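Local structure of YaeO (Vibrio cholerae serotype O1, 6JIE) at residues Glu11-Phe16 / Gly32-Thr37; Val20-Lys25 / Trp56-Asp61. The protein inhibits Rho-dependent transcription termination, by dissociating the Rho hexamer, and is a structural homologue of the RNA chaperone Hfq. One frame throughout, in Å; residues are numbered along the deposited sequence.

Contact 1 (Glu11-Phe16 / Gly32-Thr37); sequences ELACLF and GVAADT
Ala-13 and Cys-14 seat the N-terminal helix of the Hfq-like fold on strand 33-39, at and beside a classic beta bulge in which Ala-35 and Asp-36 both face Ala-48. Helix segment 11-15 and strand segment 33-37 cross at -111° with 6.6 Å between their axes, a close approach allowed by the small residues on both sides. Ala-34 directs its methyl at the helix, where its CB lies 3.5 Å from Ala-13 O and 3.9 Å from Ala-13 CB. Cys-14 lies alongside the strand: its SG, turned anti to its own carbonyl carbon (chi1 -66°), reaches over the bulge backbone, 3.5 Å from Asp-36 C, and its flank meets Thr-37 CG2 at 4.1 Å. No direct hydrogen bond crosses the interface. A water instead donates to Cys-14 O at 2.8 Å and, weakly, to Ala-35 O, bridging the two carbonyl oxygens. At the end of the bulge, Thr-37 N donates to Asp-36 OD1 at 2.7 Å; OD1 is met from above the carboxylate plane, in a bent bond that ties the carboxylate to the next residue's N-H. Ile-47 of the adjacent strand 45-50 packs on both Cys-14 and Ala-34, while His-17, from the turn after the helix, is hydrogen-bonded to Ala-34 O. Tyr-7 of the second subunit packs on Val-33 and Ala-35.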
# COMPACT_ATOMS: atom_id res chain seq x y z
N GLU A 11 12.06 9.24 5.92
CA GLU A 11 11.24 10.41 5.64
C GLU A 11 10.67 10.34 4.23
O GLU A 11 9.48 10.63 4.02
CB GLU A 11 12.09 11.67 5.81
CG GLU A 11 11.41 12.96 5.35
CD GLU A 11 12.26 14.19 5.60
OE1 GLU A 11 13.39 14.28 5.06
OE2 GLU A 11 11.80 15.07 6.36
N LEU A 12 11.48 9.94 3.26
CA LEU A 12 11.02 9.86 1.88
C LEU A 12 9.94 8.79 1.70
O LEU A 12 8.96 9.02 0.98
CB LEU A 12 12.20 9.61 0.94
CG LEU A 12 11.93 9.46 -0.55
CD1 LEU A 12 13.09 10.05 -1.32
CD2 LEU A 12 11.75 8.00 -0.93
N ALA A 13 10.09 7.63 2.33
CA ALA A 13 9.05 6.60 2.27
C ALA A 13 7.73 7.12 2.81
O ALA A 13 6.66 6.83 2.26
CB ALA A 13 9.48 5.35 3.04
N CYS A 14 7.77 7.87 3.90
CA CYS A 14 6.55 8.46 4.44
C CYS A 14 6.00 9.55 3.53
O CYS A 14 4.78 9.67 3.35
CB CYS A 14 6.81 9.00 5.83
SG CYS A 14 7.20 7.71 7.03
N LEU A 15 6.88 10.39 2.96
CA LEU A 15 6.43 11.49 2.10
C LEU A 15 5.58 10.97 0.96
O LEU A 15 4.53 11.55 0.63
CB LEU A 15 7.64 12.26 1.56
CG LEU A 15 7.36 13.45 0.65
CD1 LEU A 15 6.68 14.54 1.47
CD2 LEU A 15 8.65 13.95 0.02
N PHE A 16 6.00 9.87 0.34
CA PHE A 16 5.30 9.29 -0.80
C PHE A 16 4.38 8.13 -0.41
O PHE A 16 3.82 7.48 -1.30
CB PHE A 16 6.33 8.81 -1.83
CG PHE A 16 7.20 9.93 -2.39
CD1 PHE A 16 6.63 11.11 -2.84
CD2 PHE A 16 8.57 9.79 -2.45
CE1 PHE A 16 7.41 12.14 -3.37
CE2 PHE A 16 9.37 10.83 -2.98
CZ PHE A 16 8.78 12.00 -3.42
N GLY A 32 3.70 -2.91 5.24
CA GLY A 32 2.56 -2.01 5.14
C GLY A 32 2.91 -0.76 4.37
O GLY A 32 3.87 -0.76 3.59
N VAL A 33 2.14 0.29 4.61
CA VAL A 33 2.33 1.58 3.97
C VAL A 33 2.99 2.53 4.96
O VAL A 33 2.51 2.70 6.09
CB VAL A 33 1.00 2.14 3.46
CG1 VAL A 33 1.20 3.53 2.82
CG2 VAL A 33 0.36 1.15 2.48
N ALA A 34 4.10 3.13 4.54
CA ALA A 34 4.79 4.11 5.38
C ALA A 34 3.94 5.36 5.53
O ALA A 34 3.68 6.06 4.55
CB ALA A 34 6.14 4.46 4.76
N ALA A 35 3.50 5.64 6.75
CA ALA A 35 2.51 6.68 6.99
C ALA A 35 3.13 8.00 7.42
O ALA A 35 2.85 9.05 6.83
CB ALA A 35 1.50 6.21 8.04
N ASP A 36 3.96 7.97 8.46
CA ASP A 36 4.48 9.21 9.02
C ASP A 36 5.61 8.86 9.98
O ASP A 36 5.77 7.70 10.38
CB ASP A 36 3.38 10.00 9.73
CG ASP A 36 3.71 11.48 9.88
OD1 ASP A 36 4.81 11.91 9.48
OD2 ASP A 36 2.85 12.23 10.39
N THR A 37 6.39 9.87 10.31
CA THR A 37 7.34 9.76 11.40
C THR A 37 6.76 10.52 12.58
O THR A 37 6.20 11.61 12.42
CB THR A 37 8.71 10.32 11.02
OG1 THR A 37 8.54 11.62 10.45
CG2 THR A 37 9.39 9.42 9.99
O HOH W 1 3.48 11.71 4.84

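Contact 2 (Val20-Lys25 / Trp56-Asp61); sequences VKLTMK and WLLETD. With MG (magnesium ion), chain C.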
# COMPACT_ATOMS: atom_id res chain seq x y z
N VAL A 20 6.22 -0.68 2.09
CA VAL A 20 7.54 -1.13 2.54
C VAL A 20 7.43 -2.33 3.45
O VAL A 20 6.42 -2.54 4.12
CB VAL A 20 8.34 -0.03 3.27
CG1 VAL A 20 8.68 1.12 2.30
CG2 VAL A 20 7.59 0.49 4.47
N LYS A 21 8.50 -3.12 3.45
CA LYS A 21 8.73 -4.21 4.39
C LYS A 21 9.83 -3.76 5.34
O LYS A 21 10.95 -3.46 4.91
CB LYS A 21 9.13 -5.49 3.66
CG LYS A 21 9.64 -6.61 4.57
CD LYS A 21 10.22 -7.73 3.71
CE LYS A 21 11.04 -8.72 4.51
NZ LYS A 21 11.83 -9.60 3.58
N LEU A 22 9.52 -3.73 6.63
CA LEU A 22 10.48 -3.31 7.64
C LEU A 22 10.93 -4.52 8.44
O LEU A 22 10.10 -5.32 8.89
CB LEU A 22 9.88 -2.28 8.60
CG LEU A 22 9.27 -1.05 7.94
CD1 LEU A 22 8.80 -0.13 9.05
CD2 LEU A 22 10.27 -0.36 7.07
N THR A 23 12.23 -4.68 8.59
CA THR A 23 12.79 -5.72 9.43
C THR A 23 13.47 -5.07 10.62
O THR A 23 14.30 -4.18 10.45
CB THR A 23 13.79 -6.59 8.65
OG1 THR A 23 13.18 -7.08 7.44
CG2 THR A 23 14.21 -7.79 9.49
N MET A 24 13.12 -5.52 11.82
CA MET A 24 13.67 -4.97 13.05
C MET A 24 14.93 -5.72 13.44
O MET A 24 15.22 -6.81 12.94
CB MET A 24 12.66 -5.04 14.19
CG MET A 24 11.25 -4.54 13.83
SD MET A 24 11.14 -2.88 13.14
CE MET A 24 11.59 -1.89 14.57
N LYS A 25 15.69 -5.12 14.37
CA LYS A 25 16.90 -5.75 14.86
C LYS A 25 16.60 -7.05 15.58
O LYS A 25 17.46 -7.92 15.67
CB LYS A 25 17.67 -4.78 15.77
CG LYS A 25 18.35 -3.66 14.98
CD LYS A 25 19.13 -2.65 15.83
CE LYS A 25 19.49 -1.42 14.99
NZ LYS A 25 20.28 -0.41 15.75
N TRP A 56 1.38 0.28 13.35
CA TRP A 56 2.45 0.13 14.34
C TRP A 56 3.29 1.39 14.39
O TRP A 56 3.54 2.03 13.36
CB TRP A 56 3.35 -1.06 14.00
CG TRP A 56 2.64 -2.40 13.86
CD1 TRP A 56 2.18 -3.21 14.87
CD2 TRP A 56 2.36 -3.08 12.63
NE1 TRP A 56 1.62 -4.35 14.33
CE2 TRP A 56 1.71 -4.29 12.96
CE3 TRP A 56 2.58 -2.78 11.28
CZ2 TRP A 56 1.28 -5.19 12.00
CZ3 TRP A 56 2.16 -3.69 10.32
CH2 TRP A 56 1.51 -4.88 10.69
N LEU A 57 3.74 1.76 15.59
CA LEU A 57 4.79 2.76 15.77
C LEU A 57 6.07 2.00 16.08
O LEU A 57 6.25 1.51 17.20
CB LEU A 57 4.47 3.75 16.89
CG LEU A 57 3.24 4.62 16.68
CD1 LEU A 57 3.14 5.63 17.80
CD2 LEU A 57 3.30 5.30 15.32
N LEU A 58 6.95 1.93 15.09
CA LEU A 58 8.16 1.13 15.14
C LEU A 58 9.36 2.05 15.30
O LEU A 58 9.55 2.97 14.50
CB LEU A 58 8.31 0.28 13.88
CG LEU A 58 7.15 -0.70 13.70
CD1 LEU A 58 7.14 -1.28 12.28
CD2 LEU A 58 7.31 -1.80 14.73
N GLU A 59 10.17 1.78 16.31
CA GLU A 59 11.28 2.65 16.64
C GLU A 59 12.32 2.65 15.53
O GLU A 59 12.85 1.60 15.16
CB GLU A 59 11.93 2.20 17.94
CG GLU A 59 11.07 2.34 19.17
CD GLU A 59 11.68 1.62 20.34
OE1 GLU A 59 12.67 2.12 20.93
OE2 GLU A 59 11.20 0.51 20.64
N THR A 60 12.64 3.84 15.02
CA THR A 60 13.62 3.90 13.95
C THR A 60 14.98 3.40 14.40
O THR A 60 15.70 2.80 13.58
CB THR A 60 13.71 5.32 13.37
OG1 THR A 60 14.18 6.23 14.36
CG2 THR A 60 12.34 5.76 12.84
N ASP A 61 15.35 3.60 15.68
CA ASP A 61 16.61 3.06 16.20
C ASP A 61 16.63 1.54 16.18
O ASP A 61 17.71 0.95 16.32
CB ASP A 61 16.87 3.50 17.65
CG ASP A 61 17.16 4.98 17.78
OD1 ASP A 61 16.85 5.54 18.86
OD2 ASP A 61 17.70 5.58 16.82
MG MG C . 16.42 4.64 20.84
O HOH W 2 14.29 4.15 20.24
O HOH W 3 17.00 2.61 20.93
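Lys-25 spans the gap between the end of strand 20-24 and the 3-10 turn at Asp-61, beside the apolar contacts of Leu-22, Met-24 and Leu-58. From CB, which points at the turn, the lysine runs extended beyond CG, and CB and CG meet nothing of residues 56-61 closely. The first touch comes at CD, 3.9 Å from Asp-61 O. CE follows at 3.2 Å from Asp-61 O, and NZ ends the chain with a 3.0 Å hydrogen bond to the same oxygen. The ammonium lies almost straight out from the carbonyl (C=O...N 162°), yet the oxygen sits beside the CE-NZ bond rather than beyond its end, so the bond is somewhat bent at the donor.

Deeper in, the axes of strand segments 20-24 and 56-59 come within 9.3 Å of each other at 50°, too far for backbone pairing, and side chains fill the separation. Leu-22 CD1 meets Leu-58 CD1 at 3.8 Å. Met-24 folds back on itself, bent at both chi2 (-55°) and chi3, which carries its CE to 4.0 Å from Leu-58 CB and close to Glu-59 O. Tyr-30 of strand 29-31 packs against both Met-24 and Leu-58, and Leu-63 also covers Met-24.

The Asp-61 side chain leaves the backbone away from residues 20-25, and its OD1 binds a magnesium ion at 2.2 Å. A water on that ion donates to Glu-59 OE1 at 2.7 Å, an outer-sphere link that ties Glu-59 to the site. Asp-61 thus divides its roles, its backbone oxygen receiving the ammonium while its carboxylate serves the metal. Carboxylate and ammonium do not pair directly, and any electrostatic help from the nearby acid would be long-range.

Overall arrangement
Along the chain the segments alternate: 11-16, 20-25, 32-37, then 56-61, so the two contacts interlock. Their centres lie about 12 Å apart. Helix 9-15 is followed, after a short turn, by strand 19-24, and the corner at Gly-32 passes the chain from the four-stranded sheet to the three-stranded one, whose outermost strands, 33-39 and 55-59, each belong to one contact. Contact 1 therefore lays the helix on one edge of that sheet, and contact 2 packs the other edge against the four-stranded sheet. They meet where Val-20 N probably bonds to Gly-32 O (2.8 Å), linking the two contacts through the backbone, consistent with the Hfq-like architecture.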